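Local atomic coordinates of metallo-beta-lactamase (Simiduia agarivorans, PDB entry 6MFI), a protein that probably hydrolyses beta-lactam antibiotics with the help of two zinc ions, as a metallo-beta-lactamase of subclass B3. Residues D41-G47 and G60-I64; I113-G117 and A156-V160; T129-P134 and A161-V167. All blocks are in the same frame, centred on the assembly; numbering follows the deposited sequence.

Overall arrangement
Contacts 1 and 2 lie at the zinc site of the alpha-beta metallo-beta-lactamase fold; contact 3 lies farther off, at the edge of a sheet. Contact 1 joins two loops beside the site, with the side chain of Ile64 about 5 Å from a zinc ion. It touches contact 2 directly: Ile64 and Trp43 lie against Asp114, and Ile64 also meets His115. Contact 2 includes both of these zinc ligands and packs the back of their helix. Its second segment, 156-160, runs straight on into 161-167 of contact 3. The centre of contact 2 lies about 15 Å from the centre of each of the other two. Contacts 1 and 3 do not touch; their nearest atoms are about 14 Å apart.

Contact 1 (D41-G47 and G60-I64); sequences DAWDKPG and GTCGI
Trp43 and Thr61 join two loops here, a type I beta turn from Ala42 to Lys45 and an ST turn begun by Thr61. Both loops lie beside the zinc site of the metallo-beta-lactamase fold. The Thr61 hydroxyl is the polar hub. It donates to Trp43 O, with OG1 to O at 2.7 Å. The same OG1 accepts from two backbone groups of its own loop: Ile64 N at 2.8 Å and Gly63 N at 3.2 Å. These two bonds make the ST turn and the longer ST motif. They are possible because OG1 sits between the backbone N and the carbonyl carbon of Thr61 (chi1 64°). Three bonds thus fix the rotation of this buried hydroxyl. A nearly straight backbone bond runs from Cys62 N to Lys45 O (3.3 Å, 174° at the hydrogen).

The apolar half is a CH-pi contact. Ile64 CD1 lies over one face of the indole, 3.9 Å from the centroid of the five-membered ring and 25° off its normal. The Ile64 side chain crosses the Trp43 side chain at a slant, and CG1 meets CB and CG of Trp43. The indole also reaches the zinc ligands Asp114 and His253, and Ile64 touches the same two residues, so the pair forms part of the second shell of the site.

On the other flank, Cys62 is tied to Cys37 by a disulfide, which links this loop to the residue just after helix 30-36. The carboxylate of Asp41 lies alongside Cys62, with Asp41 OD2 3.5 Å from Cys62 CB. That oxygen takes its hydrogen bond from Ala38 N. Past the turn, Cys62 SG lies 3.3 Å from Pro46 O.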
ATOM      1  N   ASP A  41      10.334  -1.572  11.355  1.00 15.74           N
ATOM      2  CA  ASP A  41      10.972  -0.346  11.805  1.00 16.45           C
ATOM      3  C   ASP A  41       9.923   0.722  12.111  1.00 16.75           C
ATOM      4  O   ASP A  41       8.724   0.549  11.873  1.00 16.85           O
ATOM      5  CB  ASP A  41      11.956   0.158  10.751  1.00 16.63           C
ATOM      6  CG  ASP A  41      13.283   0.579  11.346  1.00 17.47           C
ATOM      7  OD1 ASP A  41      13.294   1.041  12.507  1.00 17.53           O
ATOM      8  OD2 ASP A  41      14.313   0.449  10.653  1.00 17.75           O
ATOM      9  N   ALA A  42      10.395   1.844  12.652  1.00 17.36           N
ATOM     10  CA  ALA A  42       9.508   2.958  12.954  1.00 17.43           C
ATOM     11  C   ALA A  42       8.880   3.500  11.674  1.00 16.59           C
ATOM     12  O   ALA A  42       9.493   3.493  10.603  1.00 17.16           O
ATOM     13  CB  ALA A  42      10.270   4.067  13.680  1.00 17.65           C
ATOM     14  N   TRP A  43       7.638   3.971  11.797  1.00 16.20           N
ATOM     15  CA  TRP A  43       6.896   4.425  10.624  1.00 15.77           C
ATOM     16  C   TRP A  43       7.555   5.637   9.979  1.00 14.86           C
ATOM     17  O   TRP A  43       7.582   5.757   8.749  1.00 15.05           O
ATOM     18  CB  TRP A  43       5.452   4.749  11.008  1.00 16.65           C
ATOM     19  CG  TRP A  43       4.631   3.551  11.368  1.00 18.10           C
ATOM     20  CD1 TRP A  43       4.935   2.243  11.127  1.00 18.86           C
ATOM     21  CD2 TRP A  43       3.364   3.551  12.037  1.00 19.04           C
ATOM     22  NE1 TRP A  43       3.935   1.429  11.605  1.00 19.49           N
ATOM     23  CE2 TRP A  43       2.960   2.208  12.168  1.00 19.52           C
ATOM     24  CE3 TRP A  43       2.534   4.558  12.540  1.00 19.36           C
ATOM     25  CZ2 TRP A  43       1.761   1.845  12.779  1.00 19.80           C
ATOM     26  CZ3 TRP A  43       1.344   4.196  13.145  1.00 19.79           C
ATOM     27  CH2 TRP A  43       0.969   2.852  13.260  1.00 19.94           C
ATOM     28  N   ASP A  44       8.092   6.546  10.791  1.00 14.28           N
ATOM     29  CA  ASP A  44       8.661   7.792  10.296  1.00 13.66           C
ATOM     30  C   ASP A  44      10.184   7.773  10.245  1.00 13.65           C
ATOM     31  O   ASP A  44      10.800   8.835  10.108  1.00 13.48           O
ATOM     32  CB  ASP A  44       8.184   8.966  11.153  1.00 14.20           C
ATOM     33  CG  ASP A  44       6.677   9.127  11.135  1.00 14.21           C
ATOM     34  OD1 ASP A  44       6.059   8.848  10.085  1.00 13.83           O
ATOM     35  OD2 ASP A  44       6.108   9.539  12.168  1.00 13.98           O
ATOM     36  N   LYS A  45      10.803   6.605  10.352  1.00 14.08           N
ATOM     37  CA  LYS A  45      12.258   6.537  10.285  1.00 15.92           C
ATOM     38  C   LYS A  45      12.717   6.725   8.843  1.00 16.20           C
ATOM     39  O   LYS A  45      12.226   6.029   7.947  1.00 16.22           O
ATOM     40  CB  LYS A  45      12.768   5.205  10.830  1.00 17.45           C
ATOM     41  CG  LYS A  45      14.282   5.067  10.772  1.00 18.96           C
ATOM     42  CD  LYS A  45      14.751   3.754  11.372  1.00 20.61           C
ATOM     43  CE  LYS A  45      16.268   3.658  11.363  1.00 22.10           C
ATOM     44  NZ  LYS A  45      16.900   4.768  12.130  1.00 23.36           N
ATOM     45  N   PRO A  46      13.641   7.647   8.579  1.00 16.40           N
ATOM     46  CA  PRO A  46      14.085   7.872   7.198  1.00 16.07           C
ATOM     47  C   PRO A  46      14.789   6.648   6.631  1.00 15.96           C
ATOM     48  O   PRO A  46      15.529   5.952   7.327  1.00 16.88           O
ATOM     49  CB  PRO A  46      15.041   9.065   7.320  1.00 16.99           C
ATOM     50  CG  PRO A  46      14.687   9.716   8.621  1.00 17.61           C
ATOM     51  CD  PRO A  46      14.252   8.602   9.520  1.00 17.23           C
ATOM     52  N   GLY A  47      14.545   6.392   5.348  1.00 15.71           N
ATOM     53  CA  GLY A  47      15.153   5.281   4.659  1.00 15.96           C
ATOM     54  C   GLY A  47      15.481   5.624   3.220  1.00 15.91           C
ATOM     55  O   GLY A  47      14.917   6.553   2.635  1.00 15.21           O
ATOM     56  N   GLY A  60       9.401   4.678   0.092  1.00 11.07           N
ATOM     57  CA  GLY A  60       8.847   4.820   1.420  1.00 11.34           C
ATOM     58  C   GLY A  60       9.914   4.888   2.496  1.00 11.36           C
ATOM     59  O   GLY A  60      11.112   4.993   2.229  1.00 11.16           O
ATOM     60  N   THR A  61       9.452   4.827   3.742  1.00 11.62           N
ATOM     61  CA  THR A  61      10.332   4.865   4.903  1.00 12.77           C
ATOM     62  C   THR A  61      10.838   3.454   5.199  1.00 14.19           C
ATOM     63  O   THR A  61      10.629   2.516   4.424  1.00 14.77           O
ATOM     64  CB  THR A  61       9.601   5.459   6.102  1.00 12.25           C
ATOM     65  OG1 THR A  61       8.514   4.600   6.469  1.00 12.41           O
ATOM     66  CG2 THR A  61       9.047   6.830   5.757  1.00 11.71           C
ATOM     67  N   CYS A  62      11.525   3.287   6.330  1.00 14.96           N
ATOM     68  CA  CYS A  62      11.914   1.955   6.780  1.00 15.98           C
ATOM     69  C   CYS A  62      10.746   1.166   7.353  1.00 16.14           C
ATOM     70  O   CYS A  62      10.836  -0.063   7.456  1.00 17.38           O
ATOM     71  CB  CYS A  62      13.028   2.045   7.827  1.00 17.04           C
ATOM     72  SG  CYS A  62      14.555   2.821   7.261  1.00 18.25           S
ATOM     73  N   GLY A  63       9.654   1.835   7.721  1.00 15.10           N
ATOM     74  CA  GLY A  63       8.521   1.158   8.320  1.00 15.24           C
ATOM     75  C   GLY A  63       7.251   1.220   7.496  1.00 14.38           C
ATOM     76  O   GLY A  63       6.355   0.389   7.672  1.00 14.74           O
ATOM     77  N   ILE A  64       7.159   2.194   6.592  1.00 13.76           N
ATOM     78  CA  ILE A  64       5.973   2.394   5.766  1.00 12.34           C
ATOM     79  C   ILE A  64       6.398   2.440   4.305  1.00 12.31           C
ATOM     80  O   ILE A  64       7.351   3.144   3.952  1.00 12.10           O
ATOM     81  CB  ILE A  64       5.218   3.680   6.150  1.00 11.98           C
ATOM     82  CG1 ILE A  64       4.690   3.579   7.584  1.00 13.24           C
ATOM     83  CG2 ILE A  64       4.079   3.944   5.176  1.00 10.96           C
ATOM     84  CD1 ILE A  64       3.707   2.447   7.797  1.00 13.50           C
TER

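Contact 2 (I113-G117 and A156-V160); sequences IDHVG and ASFPV. With ZN (zinc ion), chain B.
Ile113 and Phe158 form the centre of an apolar contact between the short helix 113-116 and the loop that leads into strand 163-166. The helix carries the end of the HxHxDH zinc motif, which runs from His110 to His115. The loop packs on the side of the helix away from the metal.

Ile113 is fully extended, with CG1 anti to the backbone N (chi1 -176°). Its CG1 and CB both meet one ortho carbon of the phenyl ring, with CG1 3.7 Å from Phe158 CD2. The tip goes on past the ring, and Ile113 CD1 ends 3.7 Å from Ala156 CB. Phe158 has CG between its backbone N and carbonyl carbon (chi1 47°), which turns the ring in toward Val116 and Gly117. There CB and CG lie against Gly117, and Phe158 CB is 3.5 Å from Gly117 O. Farther out, Phe158 CZ touches Val116 CG2 at 4.1 Å. Val139 and Met140 of helix 134-142 also pack on Phe158.

A water joins the two backbones. It donates to Gly117 O at 2.6 Å and to Pro159 O at 2.8 Å.

The metal lies on the other side of the helix. Asp114 OD2 binds zinc at 2.0 Å and His115 NE2 binds it at 2.2 Å; His253 and a water are the other ligands. The carboxylate carbon of Asp114 stands over one face of the His115 imidazole, near its rim.

Segment 113-117 therefore has two chemically distinct sides. The apolar and water-bridged packing of Ile113, Val116 and Gly117 leaves the ligand groups of Asp114 and His115 to the metal, consistent with a second-shell role for the loop in placing this helix.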
ATOM      1  N   ILE A 113      -3.831   6.381   9.011  1.00 11.70           N
ATOM      2  CA  ILE A 113      -2.976   7.565   9.073  1.00 12.04           C
ATOM      3  C   ILE A 113      -1.527   7.227   8.745  1.00 11.96           C
ATOM      4  O   ILE A 113      -0.792   8.067   8.212  1.00  9.68           O
ATOM      5  CB  ILE A 113      -3.101   8.239  10.456  1.00 13.12           C
ATOM      6  CG1 ILE A 113      -2.286   9.534  10.504  1.00 13.06           C
ATOM      7  CG2 ILE A 113      -2.671   7.285  11.562  1.00 14.03           C
ATOM      8  CD1 ILE A 113      -2.310  10.227  11.849  1.00 13.89           C
ATOM      9  N   ASP A 114      -1.089   6.001   9.041  1.00 12.51           N
ATOM     10  CA  ASP A 114       0.299   5.645   8.776  1.00 12.69           C
ATOM     11  C   ASP A 114       0.580   5.416   7.297  1.00 11.33           C
ATOM     12  O   ASP A 114       1.744   5.225   6.931  1.00 11.00           O
ATOM     13  CB  ASP A 114       0.694   4.402   9.577  1.00 13.91           C
ATOM     14  CG  ASP A 114      -0.242   3.235   9.348  1.00 15.59           C
ATOM     15  OD1 ASP A 114      -1.471   3.451   9.335  1.00 16.05           O
ATOM     16  OD2 ASP A 114       0.254   2.101   9.186  1.00 17.10           O
ATOM     17  N   HIS A 115      -0.441   5.437   6.443  1.00 10.32           N
ATOM     18  CA  HIS A 115      -0.260   5.229   5.013  1.00 10.37           C
ATOM     19  C   HIS A 115      -0.735   6.390   4.153  1.00  9.83           C
ATOM     20  O   HIS A 115      -0.185   6.593   3.069  1.00  8.64           O
ATOM     21  CB  HIS A 115      -0.987   3.953   4.563  1.00 11.07           C
ATOM     22  CG  HIS A 115      -0.556   2.722   5.299  1.00 11.94           C
ATOM     23  ND1 HIS A 115       0.725   2.218   5.220  1.00 12.24           N
ATOM     24  CD2 HIS A 115      -1.234   1.901   6.133  1.00 12.51           C
ATOM     25  CE1 HIS A 115       0.815   1.136   5.973  1.00 12.90           C
ATOM     26  NE2 HIS A 115      -0.360   0.920   6.536  1.00 12.59           N
ATOM     27  N   VAL A 116      -1.733   7.152   4.598  1.00  9.78           N
ATOM     28  CA  VAL A 116      -2.280   8.241   3.795  1.00  9.76           C
ATOM     29  C   VAL A 116      -2.301   9.529   4.609  1.00  9.27           C
ATOM     30  O   VAL A 116      -2.944  10.509   4.217  1.00  8.94           O
ATOM     31  CB  VAL A 116      -3.690   7.898   3.280  1.00  9.56           C
ATOM     32  CG1 VAL A 116      -3.646   6.683   2.368  1.00  9.42           C
ATOM     33  CG2 VAL A 116      -4.635   7.660   4.447  1.00  9.77           C
ATOM     34  N   GLY A 117      -1.596   9.536   5.741  1.00  9.69           N
ATOM     35  CA  GLY A 117      -1.609  10.709   6.600  1.00  9.73           C
ATOM     36  C   GLY A 117      -1.027  11.941   5.931  1.00  9.83           C
ATOM     37  O   GLY A 117      -1.493  13.061   6.158  1.00 10.25           O
ATOM     38  N   ALA A 156      -6.346   8.970  15.375  1.00 23.04           N
ATOM     39  CA  ALA A 156      -5.617  10.192  15.055  1.00 23.65           C
ATOM     40  C   ALA A 156      -6.051  10.751  13.705  1.00 24.00           C
ATOM     41  O   ALA A 156      -6.193  10.010  12.732  1.00 24.76           O
ATOM     42  CB  ALA A 156      -4.118   9.933  15.064  1.00 23.27           C
ATOM     43  N   SER A 157      -6.262  12.062  13.655  1.00 23.43           N
ATOM     44  CA  SER A 157      -6.671  12.731  12.431  1.00 22.16           C
ATOM     45  C   SER A 157      -5.454  13.222  11.653  1.00 20.05           C
ATOM     46  O   SER A 157      -4.360  13.388  12.197  1.00 19.85           O
ATOM     47  CB  SER A 157      -7.601  13.904  12.745  1.00 23.16           C
ATOM     48  OG  SER A 157      -6.926  14.907  13.483  1.00 24.04           O
ATOM     49  N   PHE A 158      -5.661  13.451  10.365  1.00 17.90           N
ATOM     50  CA  PHE A 158      -4.633  13.941   9.463  1.00 16.14           C
ATOM     51  C   PHE A 158      -5.261  14.963   8.529  1.00 15.05           C
ATOM     52  O   PHE A 158      -6.487  14.997   8.376  1.00 13.92           O
ATOM     53  CB  PHE A 158      -3.987  12.796   8.669  1.00 15.88           C
ATOM     54  CG  PHE A 158      -4.972  11.837   8.062  1.00 16.24           C
ATOM     55  CD1 PHE A 158      -5.505  12.071   6.807  1.00 16.27           C
ATOM     56  CD2 PHE A 158      -5.352  10.692   8.743  1.00 16.99           C
ATOM     57  CE1 PHE A 158      -6.406  11.188   6.244  1.00 16.92           C
ATOM     58  CE2 PHE A 158      -6.253   9.804   8.186  1.00 17.73           C
ATOM     59  CZ  PHE A 158      -6.781  10.053   6.934  1.00 17.68           C
ATOM     60  N   PRO A 159      -4.451  15.827   7.909  1.00 15.48           N
ATOM     61  CA  PRO A 159      -5.014  16.863   7.032  1.00 15.65           C
ATOM     62  C   PRO A 159      -5.860  16.269   5.914  1.00 14.60           C
ATOM     63  O   PRO A 159      -5.527  15.230   5.340  1.00 13.97           O
ATOM     64  CB  PRO A 159      -3.772  17.571   6.481  1.00 15.93           C
ATOM     65  CG  PRO A 159      -2.733  17.359   7.522  1.00 16.41           C
ATOM     66  CD  PRO A 159      -2.997  15.996   8.092  1.00 16.17           C
ATOM     67  N   VAL A 160      -6.969  16.947   5.612  1.00 13.97           N
ATOM     68  CA  VAL A 160      -7.884  16.466   4.586  1.00 13.31           C
ATOM     69  C   VAL A 160      -7.252  16.626   3.208  1.00 11.91           C
ATOM     70  O   VAL A 160      -6.475  17.557   2.953  1.00 10.86           O
ATOM     71  CB  VAL A 160      -9.238  17.198   4.672  1.00 13.96           C
ATOM     72  CG1 VAL A 160      -9.779  17.147   6.093  1.00 14.60           C
ATOM     73  CG2 VAL A 160      -9.106  18.640   4.202  1.00 14.04           C
TER
HETATM   74 ZN    ZN B 401      -0.540   0.311   8.652  1.00 10.69          ZN
HETATM   75  O   HOH W   1      -2.213   0.472   9.710  1.00 11.01           O
HETATM   76  O   HOH W   2      -3.047  14.188   4.458  1.00 13.27           O

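Contact 3 (T129-P134 and A161-V167); sequences TLYASP and ARVGGLV
Tyr131 pairs with Gly165 and Ala132 with Leu166, in parallel, where strands 129-132 and 163-166 meet at the edge of the seven-stranded mixed sheet. The short strand axes approach to 4.6 Å, and their directions differ by 39°, so the strands are well twisted.

Three backbone bonds join the two segments. Gly164 N donates to Leu130 O at 2.8 Å. Ala132 then uses both of its groups: its N donates to Gly165 O at 3.1 Å, and its O accepts from Val167 N at 2.9 Å. This last donor stands above the carbonyl plane of Ala132, 58° out of it. Several CA-H...O contacts accompany these bonds, including Ser133 CA to Val167 O. Before strand 163-166, a water joins the two segments: it accepts from Leu130 N and donates to Arg162 O.

Apolar side chains pack on both sides of the sheet. On the side of Ala132 and Leu166, Leu130 CD2 lies 3.7 Å from Ala161 CB and also meets Val163 CG2. The other branch, Val163 CG1, reaches Ala132 CB. Helix 134-142 covers this side through Ala137 and Met140. On the opposite side, Tyr131 CB meets Val167 CG2 at 3.6 Å. With Val167 CG1 anti to the backbone N (chi1 175°), the other methyl, CG2, is the one turned to Tyr131. The tyrosine ring passes obliquely by Gly165, and Tyr131 CD2 is 3.8 Å from Gly165 CA; with no side chain, the glycine leaves room for it.

Ser133 caps the helix that follows. Its OG accepts a weak bond from Ala136 N and also bonds to Gly191 O. Strand, N-cap, helix 134-142, loop and neighbouring parallel strand together make a beta-alpha-beta crossover, a standard unit of the alpha-beta metallo-beta-lactamase fold.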
ATOM      1  N   THR A 129      -3.725  14.221  -9.089  1.00 13.78           N
ATOM      2  CA  THR A 129      -5.105  13.908  -8.749  1.00 15.01           C
ATOM      3  C   THR A 129      -5.131  12.618  -7.942  1.00 13.59           C
ATOM      4  O   THR A 129      -4.501  11.626  -8.322  1.00 12.08           O
ATOM      5  CB  THR A 129      -5.974  13.775 -10.001  1.00 17.70           C
ATOM      6  OG1 THR A 129      -6.805  12.614  -9.888  1.00 19.32           O
ATOM      7  CG2 THR A 129      -5.112  13.658 -11.244  1.00 18.10           C
ATOM      8  N   LEU A 130      -5.852  12.639  -6.826  1.00 13.53           N
ATOM      9  CA  LEU A 130      -5.883  11.524  -5.891  1.00 13.11           C
ATOM     10  C   LEU A 130      -7.116  10.671  -6.159  1.00 13.50           C
ATOM     11  O   LEU A 130      -8.246  11.167  -6.093  1.00 13.58           O
ATOM     12  CB  LEU A 130      -5.876  12.036  -4.452  1.00 13.35           C
ATOM     13  CG  LEU A 130      -6.175  11.047  -3.328  1.00 13.58           C
ATOM     14  CD1 LEU A 130      -5.160   9.916  -3.312  1.00 13.63           C
ATOM     15  CD2 LEU A 130      -6.177  11.787  -2.004  1.00 13.41           C
ATOM     16  N   TYR A 131      -6.896   9.397  -6.469  1.00 14.38           N
ATOM     17  CA  TYR A 131      -7.968   8.437  -6.680  1.00 15.30           C
ATOM     18  C   TYR A 131      -8.124   7.569  -5.439  1.00 14.06           C
ATOM     19  O   TYR A 131      -7.134   7.126  -4.850  1.00 12.62           O
ATOM     20  CB  TYR A 131      -7.686   7.555  -7.899  1.00 17.33           C
ATOM     21  CG  TYR A 131      -7.737   8.284  -9.223  1.00 19.54           C
ATOM     22  CD1 TYR A 131      -6.637   8.991  -9.693  1.00 20.27           C
ATOM     23  CD2 TYR A 131      -8.884   8.262 -10.007  1.00 21.46           C
ATOM     24  CE1 TYR A 131      -6.677   9.655 -10.902  1.00 21.47           C
ATOM     25  CE2 TYR A 131      -8.934   8.926 -11.220  1.00 22.35           C
ATOM     26  CZ  TYR A 131      -7.828   9.620 -11.662  1.00 22.44           C
ATOM     27  OH  TYR A 131      -7.869  10.283 -12.867  1.00 23.81           O
ATOM     28  N   ALA A 132      -9.371   7.327  -5.042  1.00 14.13           N
ATOM     29  CA  ALA A 132      -9.635   6.585  -3.820  1.00 13.54           C
ATOM     30  C   ALA A 132     -10.961   5.851  -3.934  1.00 14.00           C
ATOM     31  O   ALA A 132     -11.879   6.302  -4.621  1.00 14.87           O
ATOM     32  CB  ALA A 132      -9.651   7.510  -2.597  1.00 13.26           C
ATOM     33  N   SER A 133     -11.047   4.712  -3.246  1.00 13.87           N
ATOM     34  CA  SER A 133     -12.305   3.997  -3.138  1.00 14.71           C
ATOM     35  C   SER A 133     -13.318   4.849  -2.373  1.00 14.49           C
ATOM     36  O   SER A 133     -12.939   5.757  -1.628  1.00 13.70           O
ATOM     37  CB  SER A 133     -12.091   2.655  -2.437  1.00 14.86           C
ATOM     38  OG  SER A 133     -11.597   2.840  -1.123  1.00 14.20           O
ATOM     39  N   PRO A 134     -14.617   4.584  -2.558  1.00 15.06           N
ATOM     40  CA  PRO A 134     -15.633   5.403  -1.872  1.00 15.03           C
ATOM     41  C   PRO A 134     -15.465   5.474  -0.363  1.00 15.55           C
ATOM     42  O   PRO A 134     -15.588   6.562   0.213  1.00 15.22           O
ATOM     43  CB  PRO A 134     -16.946   4.714  -2.266  1.00 16.15           C
ATOM     44  CG  PRO A 134     -16.656   4.109  -3.594  1.00 16.14           C
ATOM     45  CD  PRO A 134     -15.222   3.657  -3.531  1.00 15.80           C
ATOM     46  N   ALA A 161      -7.578  15.700   2.312  1.00 12.25           N
ATOM     47  CA  ALA A 161      -7.034  15.681   0.965  1.00 12.88           C
ATOM     48  C   ALA A 161      -8.156  15.837  -0.054  1.00 14.05           C
ATOM     49  O   ALA A 161      -9.336  15.643   0.252  1.00 14.65           O
ATOM     50  CB  ALA A 161      -6.255  14.387   0.697  1.00 12.74           C
ATOM     51  N   ARG A 162      -7.769  16.191  -1.277  1.00 14.33           N
ATOM     52  CA  ARG A 162      -8.709  16.410  -2.372  1.00 15.02           C
ATOM     53  C   ARG A 162      -8.727  15.169  -3.258  1.00 15.43           C
ATOM     54  O   ARG A 162      -7.746  14.877  -3.950  1.00 15.58           O
ATOM     55  CB  ARG A 162      -8.325  17.650  -3.176  1.00 15.36           C
ATOM     56  CG  ARG A 162      -8.281  18.931  -2.361  1.00 15.41           C
ATOM     57  CD  ARG A 162      -7.551  20.032  -3.110  1.00 15.20           C
ATOM     58  NE  ARG A 162      -8.253  20.421  -4.330  1.00 15.50           N
ATOM     59  CZ  ARG A 162      -7.755  21.241  -5.250  1.00 16.33           C
ATOM     60  NH1 ARG A 162      -6.546  21.762  -5.092  1.00 16.19           N
ATOM     61  NH2 ARG A 162      -8.465  21.542  -6.328  1.00 16.86           N
ATOM     62  N   VAL A 163      -9.842  14.447  -3.238  1.00 15.54           N
ATOM     63  CA  VAL A 163     -10.018  13.257  -4.063  1.00 15.44           C
ATOM     64  C   VAL A 163     -10.675  13.665  -5.373  1.00 16.00           C
ATOM     65  O   VAL A 163     -11.743  14.292  -5.376  1.00 15.97           O
ATOM     66  CB  VAL A 163     -10.855  12.198  -3.327  1.00 15.84           C
ATOM     67  CG1 VAL A 163     -11.141  11.017  -4.241  1.00 16.13           C
ATOM     68  CG2 VAL A 163     -10.141  11.742  -2.065  1.00 15.89           C
ATOM     69  N   GLY A 164     -10.042  13.311  -6.489  1.00 16.31           N
ATOM     70  CA  GLY A 164     -10.532  13.710  -7.793  1.00 17.48           C
ATOM     71  C   GLY A 164     -11.263  12.619  -8.548  1.00 18.56           C
ATOM     72  O   GLY A 164     -11.928  12.892  -9.551  1.00 19.90           O
ATOM     73  N   GLY A 165     -11.149  11.379  -8.081  1.00 18.10           N
ATOM     74  CA  GLY A 165     -11.797  10.266  -8.747  1.00 18.48           C
ATOM     75  C   GLY A 165     -12.021   9.120  -7.790  1.00 18.14           C
ATOM     76  O   GLY A 165     -11.278   8.946  -6.819  1.00 16.37           O
ATOM     77  N   LEU A 166     -13.054   8.332  -8.070  1.00 19.56           N
ATOM     78  CA  LEU A 166     -13.409   7.185  -7.246  1.00 20.55           C
ATOM     79  C   LEU A 166     -12.976   5.895  -7.930  1.00 21.36           C
ATOM     80  O   LEU A 166     -13.120   5.745  -9.148  1.00 22.67           O
ATOM     81  CB  LEU A 166     -14.913   7.154  -6.966  1.00 21.72           C
ATOM     82  CG  LEU A 166     -15.370   7.762  -5.637  1.00 21.77           C
ATOM     83  CD1 LEU A 166     -14.921   9.212  -5.513  1.00 21.47           C
ATOM     84  CD2 LEU A 166     -16.879   7.650  -5.483  1.00 22.60           C
ATOM     85  N   VAL A 167     -12.445   4.966  -7.139  1.00 20.76           N
ATOM     86  CA  VAL A 167     -11.927   3.697  -7.637  1.00 19.78           C
ATOM     87  C   VAL A 167     -12.819   2.578  -7.118  1.00 19.36           C
ATOM     88  O   VAL A 167     -12.950   2.391  -5.902  1.00 17.95           O
ATOM     89  CB  VAL A 167     -10.469   3.472  -7.214  1.00 18.60           C
ATOM     90  CG1 VAL A 167     -10.002   2.097  -7.648  1.00 18.79           C
ATOM     91  CG2 VAL A 167      -9.579   4.548  -7.803  1.00 17.83           C
TER
HETATM   92  O   HOH W   3      -7.301  14.835  -6.464  1.00 12.74           O